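Local coordinates for protein beta-galactosidase (Streptococcus pneumoniae, PDB 4CU9) that hydrolyses beta-galactosides, and carries, as the fragment given here, a calcium-binding carbohydrate-binding module that probably recognises galactose-containing sugars, at residues Gly72-Arg77 / Phe108-Tyr113; Ala80-His85 / Met161-Glu166; Arg138-Ile143 / Asp147-Thr152. All coordinates share one frame; numbering follows the deposited sequence.

Interaction 1. Residues Gly72-Arg77 / Phe108-Tyr113; sequences GKIVER and FEVPTY
The ring of Phe108 takes the end of Ile74 on a slant: CD1 of the isoleucine lies 3.8 Å from CE2 of the ring, neither squarely over its face nor in line with its edge. Elsewhere around the same ring, Tyr103 meets it edge-to-face, and Phe126 packs against it with the two planes inclined at about 50°.

Both branches of Ile74 take part. With CG1 beside its own backbone N, the extended chi2 (169°) carries CD1 across to the loop, to Phe108 and Val110, while CG2 turns to Phe108 CZ at 4.1 Å. The same CD1 methyl also rests on the backbone of the facing loop, 3.6 Å from the carbonyl oxygen of Phe108 and 4.1 Å from CA of Glu109. Beyond these, it reaches the side chain of Val110, whose CG2 is 4.4 Å away. No hydrogen bond crosses this contact, and its total buried area of 140 Å² is small. A branched, wholly apolar residue suits the place, since one side chain can touch a ring, a methyl and a stretch of main chain at once.

Val110 and Ile74 both lean on Arg69 of strand 61-70, while Glu109 O accepts a hydrogen bond from His124 NE2, a second tie that holds the loop. This is a small apolar cluster at the surface of a galactose-binding-like beta-sandwich, where the loop leaving strand 97-103 packs against the start of strand 73-86.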
loop_
_atom_site.group_PDB
_atom_site.type_symbol
_atom_site.label_atom_id
_atom_site.label_comp_id
_atom_site.label_asym_id
_atom_site.label_seq_id
_atom_site.Cartn_x
_atom_site.Cartn_y
_atom_site.Cartn_z
ATOM N N GLY A 72 13.977 11.077 -9.548
ATOM C CA GLY A 72 13.868 9.955 -10.475
ATOM C C GLY A 72 14.646 8.692 -10.154
ATOM O O GLY A 72 14.665 7.753 -10.960
ATOM N N LYS A 73 15.279 8.618 -8.986
ATOM C CA LYS A 73 16.086 7.440 -8.665
ATOM C C LYS A 73 15.629 6.857 -7.346
ATOM O O LYS A 73 15.247 7.592 -6.443
ATOM C CB LYS A 73 17.573 7.806 -8.631
ATOM C CG LYS A 73 17.942 8.633 -9.869
ATOM C CD LYS A 73 19.430 8.826 -10.092
ATOM C CE LYS A 73 19.827 10.280 -9.933
ATOM N NZ LYS A 73 19.759 10.663 -8.501
ATOM N N ILE A 74 15.645 5.538 -7.255
ATOM C CA ILE A 74 15.201 4.889 -6.057
ATOM C C ILE A 74 16.247 5.072 -4.959
ATOM O O ILE A 74 17.440 4.902 -5.201
ATOM C CB ILE A 74 14.938 3.406 -6.305
ATOM C CG1 ILE A 74 13.802 3.255 -7.320
ATOM C CG2 ILE A 74 14.664 2.699 -4.987
ATOM C CD1 ILE A 74 13.618 1.849 -7.841
ATOM N N VAL A 75 15.796 5.432 -3.764
ATOM C CA VAL A 75 16.722 5.722 -2.679
ATOM C C VAL A 75 16.362 4.951 -1.425
ATOM O O VAL A 75 15.196 4.575 -1.210
ATOM C CB VAL A 75 16.751 7.218 -2.370
ATOM C CG1 VAL A 75 17.289 8.001 -3.559
ATOM C CG2 VAL A 75 15.370 7.732 -1.988
ATOM N N GLU A 76 17.364 4.696 -0.600
ATOM C CA GLU A 76 17.093 4.162 0.714
ATOM C C GLU A 76 16.679 5.282 1.660
ATOM O O GLU A 76 17.274 6.349 1.675
ATOM C CB GLU A 76 18.322 3.436 1.224
ATOM C CG GLU A 76 18.086 2.701 2.517
ATOM C CD GLU A 76 19.216 1.728 2.795
ATOM O OE1 GLU A 76 19.185 0.582 2.266
ATOM O OE2 GLU A 76 20.131 2.140 3.507
ATOM N N ARG A 77 15.659 5.052 2.469
ATOM C CA ARG A 77 15.311 5.993 3.505
ATOM C C ARG A 77 15.283 5.263 4.848
ATOM O O ARG A 77 15.065 4.031 4.918
ATOM C CB ARG A 77 13.931 6.614 3.235
ATOM C CG ARG A 77 13.784 7.392 1.915
ATOM C CD ARG A 77 13.808 8.918 2.066
ATOM N NE ARG A 77 13.769 9.634 0.768
ATOM C CZ ARG A 77 12.734 9.659 -0.088
ATOM N NH1 ARG A 77 11.603 9.023 0.166
ATOM N NH2 ARG A 77 12.823 10.346 -1.219
ATOM N N PHE A 108 16.045 -3.533 -7.717
ATOM C CA PHE A 108 14.838 -3.569 -8.567
ATOM C C PHE A 108 14.605 -2.232 -9.218
ATOM O O PHE A 108 15.233 -1.232 -8.860
ATOM C CB PHE A 108 13.604 -3.921 -7.711
ATOM C CG PHE A 108 13.303 -2.878 -6.648
ATOM C CD1 PHE A 108 13.991 -2.875 -5.475
ATOM C CD2 PHE A 108 12.313 -1.935 -6.825
ATOM C CE1 PHE A 108 13.752 -1.898 -4.512
ATOM C CE2 PHE A 108 12.058 -0.972 -5.869
ATOM C CZ PHE A 108 12.754 -0.969 -4.694
ATOM N N GLU A 109 13.709 -2.216 -10.199
ATOM C CA GLU A 109 13.184 -0.980 -10.751
ATOM C C GLU A 109 11.686 -0.920 -10.457
ATOM O O GLU A 109 11.080 -1.922 -10.110
ATOM C CB GLU A 109 13.457 -0.850 -12.275
ATOM C CG GLU A 109 12.846 -1.938 -13.153
ATOM C CD GLU A 109 13.294 -1.796 -14.626
ATOM O OE1 GLU A 109 12.864 -0.858 -15.341
ATOM O OE2 GLU A 109 14.103 -2.609 -15.069
ATOM N N VAL A 110 11.113 0.270 -10.595
ATOM C CA VAL A 110 9.656 0.456 -10.478
ATOM C C VAL A 110 8.992 -0.479 -11.478
ATOM O O VAL A 110 9.367 -0.501 -12.660
ATOM C CB VAL A 110 9.233 1.902 -10.787
ATOM C CG1 VAL A 110 7.721 1.991 -10.825
ATOM C CG2 VAL A 110 9.801 2.840 -9.723
ATOM N N PRO A 111 8.010 -1.275 -11.025
ATOM C CA PRO A 111 7.319 -2.104 -11.971
ATOM C C PRO A 111 6.661 -1.267 -13.098
ATOM O O PRO A 111 6.206 -0.123 -12.879
ATOM C CB PRO A 111 6.228 -2.763 -11.142
ATOM C CG PRO A 111 6.732 -2.760 -9.715
ATOM C CD PRO A 111 7.555 -1.493 -9.624
ATOM N N THR A 112 6.621 -1.833 -14.288
ATOM C CA THR A 112 5.811 -1.221 -15.328
ATOM C C THR A 112 4.337 -1.179 -14.897
ATOM O O THR A 112 3.675 -0.136 -14.933
ATOM C CB THR A 112 5.964 -1.979 -16.651
ATOM O OG1 THR A 112 7.324 -1.870 -17.069
ATOM C CG2 THR A 112 5.074 -1.340 -17.714
ATOM N N TYR A 113 3.850 -2.315 -14.438
ATOM C CA TYR A 113 2.480 -2.463 -13.969
ATOM C C TYR A 113 2.482 -2.315 -12.463
ATOM O O TYR A 113 2.220 -3.267 -11.735
ATOM C CB TYR A 113 1.904 -3.818 -14.394
ATOM C CG TYR A 113 1.648 -3.883 -15.905
ATOM C CD1 TYR A 113 0.467 -3.404 -16.433
ATOM C CD2 TYR A 113 2.589 -4.407 -16.780
ATOM C CE1 TYR A 113 0.210 -3.448 -17.805
ATOM C CE2 TYR A 113 2.349 -4.459 -18.157
ATOM C CZ TYR A 113 1.163 -3.971 -18.662
ATOM O OH TYR A 113 0.887 -3.991 -20.010
#

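Interaction 2. Residues Ala80-His85 / Met161-Glu166; sequences AQAKLH and MRWRME. With EDO (1,2-ethanediol), chain D.
In the hydrophobic core of the beta-sandwich, the fold of the galactose-binding-like domain family, Leu84 and Trp163 reach toward each other from facing strands. No backbone hydrogen bond joins the strands here, and the CA atoms of Leu84 and Trp163 stand 9.7 Å apart, a gap filled by side chains.

The leucine lies over one face of the indole. Its CD2 sits 3.7 Å from the centroid of the five-membered ring of Trp163, only 23° off the ring normal, which makes a CH-pi contact. CD1 lies over the six-membered part of the same face, offset toward the rim and 3.8 Å from Trp163 CZ2, so the leucine's fork spans both rings. Ala82 comes instead to the edge, its CB 4.2 Å from Trp163 CZ2; a bare methyl fits where the broad indole already fills the space between the strands. Phe181 and Tyr137 pack around the same indole, the tyrosine edge-to-face.

Burying tryptophan also buries its N-H. NE1 of Trp163 donates to a water 3.0 Å away, and that water in turn donates to Lys83 O at 2.9 Å, so one solvent molecule serves polar atoms of both strands.

Arg162, the residue before Trp163, turns to the other side of the strand. Its chain is extended from CG to NE, where Glu101 forms a salt bridge, and Trp132 makes a cation-pi contact. The guanidinium also holds a 1,2-ethanediol, probably from the crystallisation liquor, which bonds to Tyr117 OH as well. O1 of the diol lies off the guanidinium plane and takes a bent bond (137°) from Arg162 NH1 at 3.0 Å, whereas O2 meets the edge, near the plane, 2.8 Å from Arg162 NH2 and almost straight at 175°.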
loop_
_atom_site.group_PDB
_atom_site.type_symbol
_atom_site.label_atom_id
_atom_site.label_comp_id
_atom_site.label_asym_id
_atom_site.label_seq_id
_atom_site.Cartn_x
_atom_site.Cartn_y
_atom_site.Cartn_z
ATOM N N ALA A 80 10.315 5.312 10.567
ATOM C CA ALA A 80 9.906 4.815 11.882
ATOM C C ALA A 80 8.451 5.160 12.192
ATOM O O ALA A 80 7.960 4.922 13.304
ATOM C CB ALA A 80 10.831 5.374 12.976
ATOM N N GLN A 81 7.775 5.800 11.256
ATOM C CA GLN A 81 6.390 6.191 11.474
ATOM C C GLN A 81 5.637 6.015 10.154
ATOM O O GLN A 81 6.237 6.035 9.068
ATOM C CB GLN A 81 6.303 7.642 11.943
ATOM C CG GLN A 81 7.168 7.969 13.178
ATOM C CD GLN A 81 7.014 9.414 13.595
ATOM O OE1 GLN A 81 7.882 10.258 13.339
ATOM N NE2 GLN A 81 5.912 9.706 14.220
ATOM N N ALA A 82 4.332 5.846 10.262
ATOM C CA ALA A 82 3.478 5.696 9.094
ATOM C C ALA A 82 2.123 6.266 9.390
ATOM O O ALA A 82 1.705 6.376 10.545
ATOM C CB ALA A 82 3.358 4.240 8.684
ATOM N N LYS A 83 1.428 6.627 8.323
ATOM C CA LYS A 83 0.037 7.057 8.398
ATOM C C LYS A 83 -0.782 6.267 7.411
ATOM O O LYS A 83 -0.331 5.996 6.283
ATOM C CB LYS A 83 -0.116 8.525 8.063
ATOM C CG LYS A 83 0.456 9.397 9.162
ATOM C CD LYS A 83 0.564 10.827 8.711
ATOM C CE LYS A 83 1.269 11.675 9.748
ATOM N NZ LYS A 83 0.303 12.149 10.767
ATOM N N LEU A 84 -1.984 5.937 7.839
ATOM C CA LEU A 84 -2.912 5.149 7.062
ATOM C C LEU A 84 -4.270 5.815 7.066
ATOM O O LEU A 84 -4.785 6.129 8.156
ATOM C CB LEU A 84 -3.038 3.774 7.726
ATOM C CG LEU A 84 -1.821 2.865 7.706
ATOM C CD1 LEU A 84 -2.007 1.647 8.585
ATOM C CD2 LEU A 84 -1.657 2.391 6.294
ATOM N N HIS A 85 -4.860 6.048 5.894
ATOM C CA HIS A 85 -6.232 6.581 5.810
ATOM C C HIS A 85 -7.073 5.620 4.974
ATOM O O HIS A 85 -6.894 5.547 3.745
ATOM C CB HIS A 85 -6.217 7.944 5.130
ATOM C CG HIS A 85 -7.462 8.755 5.318
ATOM N ND1 HIS A 85 -8.627 8.253 5.848
ATOM C CD2 HIS A 85 -7.707 10.063 5.054
ATOM C CE1 HIS A 85 -9.539 9.215 5.910
ATOM N NE2 HIS A 85 -9.001 10.326 5.444
ATOM N N MET A 161 8.482 0.164 1.365
ATOM C CA MET A 161 7.707 -0.344 2.512
ATOM C C MET A 161 6.338 -0.690 1.969
ATOM O O MET A 161 5.922 -0.130 0.961
ATOM C CB MET A 161 7.573 0.718 3.602
ATOM C CG MET A 161 8.906 1.121 4.204
ATOM S SD MET A 161 9.698 -0.062 5.302
ATOM C CE MET A 161 8.502 -0.234 6.596
ATOM N N ARG A 162 5.682 -1.658 2.589
ATOM C CA ARG A 162 4.319 -1.980 2.245
ATOM C C ARG A 162 3.518 -2.440 3.451
ATOM O O ARG A 162 4.053 -2.818 4.506
ATOM C CB ARG A 162 4.248 -3.046 1.126
ATOM C CG ARG A 162 4.506 -4.458 1.581
ATOM C CD ARG A 162 4.481 -5.427 0.445
ATOM N NE ARG A 162 4.508 -6.781 0.938
ATOM C CZ ARG A 162 4.346 -7.857 0.188
ATOM N NH1 ARG A 162 4.155 -7.732 -1.134
ATOM N NH2 ARG A 162 4.398 -9.054 0.758
ATOM N N TRP A 163 2.210 -2.447 3.239
ATOM C CA TRP A 163 1.277 -3.067 4.156
ATOM C C TRP A 163 0.673 -4.249 3.419
ATOM O O TRP A 163 0.095 -4.096 2.289
ATOM C CB TRP A 163 0.178 -2.090 4.586
ATOM C CG TRP A 163 0.652 -0.998 5.456
ATOM C CD1 TRP A 163 1.067 0.210 5.073
ATOM C CD2 TRP A 163 0.833 -1.062 6.868
ATOM N NE1 TRP A 163 1.464 0.945 6.155
ATOM C CE2 TRP A 163 1.340 0.177 7.279
ATOM C CE3 TRP A 163 0.614 -2.042 7.823
ATOM C CZ2 TRP A 163 1.584 0.479 8.618
ATOM C CZ3 TRP A 163 0.872 -1.731 9.180
ATOM C CH2 TRP A 163 1.340 -0.474 9.537
ATOM N N ARG A 164 0.854 -5.430 4.003
ATOM C CA ARG A 164 0.257 -6.671 3.496
ATOM C C ARG A 164 -1.037 -6.882 4.259
ATOM O O ARG A 164 -1.044 -7.074 5.474
ATOM C CB ARG A 164 1.208 -7.850 3.624
ATOM C CG ARG A 164 0.617 -9.196 3.145
ATOM C CD ARG A 164 1.721 -10.216 2.956
ATOM N NE ARG A 164 2.442 -10.510 4.187
ATOM C CZ ARG A 164 1.977 -11.249 5.188
ATOM N NH1 ARG A 164 0.777 -11.831 5.140
ATOM N NH2 ARG A 164 2.728 -11.441 6.253
ATOM N N MET A 165 -2.150 -6.759 3.551
ATOM C CA MET A 165 -3.463 -6.647 4.187
ATOM C C MET A 165 -4.411 -7.772 3.742
ATOM O O MET A 165 -4.201 -8.435 2.725
ATOM C CB MET A 165 -4.066 -5.302 3.831
ATOM C CG MET A 165 -3.254 -4.091 4.307
ATOM S SD MET A 165 -3.848 -2.484 3.642
ATOM C CE MET A 165 -3.298 -2.536 1.955
ATOM N N GLU A 166 -5.431 -7.998 4.551
ATOM C CA GLU A 166 -6.512 -8.901 4.199
ATOM C C GLU A 166 -7.793 -8.148 4.260
ATOM O O GLU A 166 -8.096 -7.462 5.262
ATOM C CB GLU A 166 -6.562 -10.089 5.139
ATOM C CG GLU A 166 -5.341 -11.000 4.982
ATOM C CD GLU A 166 -5.434 -12.287 5.805
ATOM O OE1 GLU A 166 -6.514 -12.608 6.343
ATOM O OE2 GLU A 166 -4.402 -12.988 5.903
HETATM C C1 EDO D . 2.969 -10.758 -3.063
HETATM O O1 EDO D . 2.479 -9.410 -2.900
HETATM C C2 EDO D . 4.268 -11.082 -2.314
HETATM O O2 EDO D . 3.996 -11.286 -0.930
HETATM O O HOH W 1 1.642 3.880 5.890
#

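Interaction 3. Residues Arg138-Ile143 / Asp147-Thr152; sequences RADKDI and DEINVT
Asp140 and Asn150 are bound to each other three times. Asp140 N donates to Asn150 O at 2.8 Å. In return, Asn150 N reaches Asp140 OD1 at 2.9 Å (170°), and Asn150 ND2 reaches Asp140 OD2, also at 2.9 Å. Both donors come from above the carboxylate plane, which stands almost perpendicular (86°) to the amide. The carboxylate can face them because Asp140 CG lies between its backbone N and carbonyl carbon (chi1 69°). A short acid suits this spot: its two oxygens answer a backbone and a side-chain N-H together.

These bonds continue a beta hairpin where strand 132-139 is ending. Just before them, Arg138 and Thr152 form an antiparallel hydrogen-bonded pair, with Arg138 N to Thr152 O and Thr152 N to Arg138 O both 2.9 Å. Ala139 and Val151 follow as a non-hydrogen-bonded pair, and Ala139 CB touches Ile149 CG2 at 3.9 Å. On the turn side, Ile143 crosses Ile149 at about a right angle, with Ile143 CD1 4.0 Å from Ile149 CD1. Lys141 NZ bonds weakly to Glu148 O at 3.3 Å. Farther out, Lys83 NZ positions the other end of the amide by donating to Asn150 OD1, and makes a salt bridge with Glu148 OE2.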
loop_
_atom_site.group_PDB
_atom_site.type_symbol
_atom_site.label_atom_id
_atom_site.label_comp_id
_atom_site.label_asym_id
_atom_site.label_seq_id
_atom_site.Cartn_x
_atom_site.Cartn_y
_atom_site.Cartn_z
ATOM N N ARG A 138 3.034 -0.227 16.387
ATOM C CA ARG A 138 1.910 0.184 17.225
ATOM C C ARG A 138 1.065 1.213 16.483
ATOM O O ARG A 138 1.618 2.134 15.916
ATOM C CB ARG A 138 2.434 0.787 18.521
ATOM C CG ARG A 138 3.276 -0.164 19.359
ATOM C CD ARG A 138 2.454 -1.342 19.900
ATOM N NE ARG A 138 3.279 -2.196 20.755
ATOM C CZ ARG A 138 2.983 -3.442 21.125
ATOM N NH1 ARG A 138 1.853 -4.025 20.733
ATOM N NH2 ARG A 138 3.829 -4.107 21.914
ATOM N N ALA A 139 -0.259 1.044 16.474
ATOM C CA ALA A 139 -1.174 2.038 15.884
ATOM C C ALA A 139 -1.888 2.808 17.032
ATOM O O ALA A 139 -2.125 2.243 18.120
ATOM C CB ALA A 139 -2.178 1.378 14.972
ATOM N N ASP A 140 -2.199 4.072 16.785
ATOM C CA ASP A 140 -2.830 4.945 17.791
ATOM C C ASP A 140 -4.343 4.733 17.939
ATOM O O ASP A 140 -4.940 5.174 18.920
ATOM C CB ASP A 140 -2.507 6.438 17.539
ATOM C CG ASP A 140 -3.163 7.018 16.270
ATOM O OD1 ASP A 140 -3.672 6.267 15.415
ATOM O OD2 ASP A 140 -3.149 8.263 16.107
ATOM N N LYS A 141 -4.973 4.082 16.963
ATOM C CA LYS A 141 -6.385 3.809 17.064
ATOM C C LYS A 141 -6.768 2.554 16.298
ATOM O O LYS A 141 -5.910 1.911 15.680
ATOM C CB LYS A 141 -7.180 5.019 16.630
ATOM C CG LYS A 141 -6.971 5.450 15.203
ATOM C CD LYS A 141 -7.634 6.797 14.965
ATOM C CE LYS A 141 -6.809 7.923 15.516
ATOM N NZ LYS A 141 -7.284 9.232 14.990
ATOM N N ASP A 142 -8.045 2.207 16.374
ATOM C CA ASP A 142 -8.550 0.997 15.729
ATOM C C ASP A 142 -8.377 1.087 14.216
ATOM O O ASP A 142 -8.456 2.149 13.648
ATOM C CB ASP A 142 -10.044 0.810 16.003
ATOM C CG ASP A 142 -10.325 0.378 17.428
ATOM O OD1 ASP A 142 -9.380 0.009 18.149
ATOM O OD2 ASP A 142 -11.511 0.423 17.816
ATOM N N ILE A 143 -8.156 -0.058 13.592
ATOM C CA ILE A 143 -8.019 -0.119 12.144
ATOM C C ILE A 143 -9.414 -0.107 11.550
ATOM O O ILE A 143 -10.105 -1.148 11.527
ATOM C CB ILE A 143 -7.229 -1.352 11.709
ATOM C CG1 ILE A 143 -5.878 -1.426 12.471
ATOM C CG2 ILE A 143 -6.990 -1.303 10.203
ATOM C CD1 ILE A 143 -4.973 -0.219 12.280
ATOM N N ASP A 147 -10.905 8.285 10.317
ATOM C CA ASP A 147 -9.795 9.147 10.692
ATOM C C ASP A 147 -8.509 8.526 10.194
ATOM O O ASP A 147 -8.414 7.310 10.052
ATOM C CB ASP A 147 -9.701 9.274 12.214
ATOM C CG ASP A 147 -10.630 10.299 12.761
ATOM O OD1 ASP A 147 -10.401 11.493 12.495
ATOM O OD2 ASP A 147 -11.579 9.913 13.462
ATOM N N GLU A 148 -7.521 9.374 9.971
ATOM C CA GLU A 148 -6.153 8.929 9.754
ATOM C C GLU A 148 -5.606 8.196 10.985
ATOM O O GLU A 148 -5.843 8.603 12.131
ATOM C CB GLU A 148 -5.299 10.147 9.368
ATOM C CG GLU A 148 -3.835 10.095 9.691
ATOM C CD GLU A 148 -3.120 11.336 9.202
ATOM O OE1 GLU A 148 -3.091 11.503 7.967
ATOM O OE2 GLU A 148 -2.606 12.117 10.048
ATOM N N ILE A 149 -4.912 7.089 10.734
ATOM C CA ILE A 149 -4.322 6.250 11.758
ATOM C C ILE A 149 -2.823 6.498 11.758
ATOM O O ILE A 149 -2.197 6.528 10.697
ATOM C CB ILE A 149 -4.574 4.750 11.492
ATOM C CG1 ILE A 149 -6.073 4.427 11.541
ATOM C CG2 ILE A 149 -3.818 3.903 12.500
ATOM C CD1 ILE A 149 -6.445 3.199 10.736
ATOM N N ASN A 150 -2.242 6.672 12.947
ATOM C CA ASN A 150 -0.828 6.922 13.061
ATOM C C ASN A 150 -0.178 5.676 13.651
ATOM O O ASN A 150 -0.723 5.066 14.568
ATOM C CB ASN A 150 -0.515 8.172 13.897
ATOM C CG ASN A 150 -1.105 9.446 13.310
ATOM O OD1 ASN A 150 -0.525 10.064 12.412
ATOM N ND2 ASN A 150 -2.268 9.852 13.819
ATOM N N VAL A 151 0.971 5.317 13.095
ATOM C CA VAL A 151 1.690 4.099 13.428
ATOM C C VAL A 151 3.144 4.408 13.728
ATOM O O VAL A 151 3.745 5.228 13.060
ATOM C CB VAL A 151 1.633 3.117 12.226
ATOM C CG1 VAL A 151 2.656 1.988 12.338
ATOM C CG2 VAL A 151 0.236 2.577 11.972
ATOM N N THR A 152 3.704 3.747 14.754
ATOM C CA THR A 152 5.123 3.813 15.034
ATOM C C THR A 152 5.747 2.434 15.000
ATOM O O THR A 152 5.106 1.398 15.233
ATOM C CB THR A 152 5.406 4.424 16.428
ATOM O OG1 THR A 152 4.629 3.721 17.399
ATOM C CG2 THR A 152 5.009 5.832 16.474
#

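In the fold
All three contacts belong to one beta-sandwich domain. Interactions 1 and 2 both use strand 73-86, with centres about 18 Å apart: its start meets a surface loop, and its later part faces the core. Interaction 3 has its centre about 10 Å from that of interaction 2 and touches it, strand 149-158 being the sheet neighbour of strand 73-86; Leu84 O and Ile149 N make a probable hydrogen bond there. Interactions 1 and 3 have centres about 27 Å apart, on opposite sides of the chain's centre. Along the sequence the segments of 1 and 2 alternate, while the hairpin of 3 is nested inside the loop closed by 2, so parts far apart in the sequence are brought together in a single module.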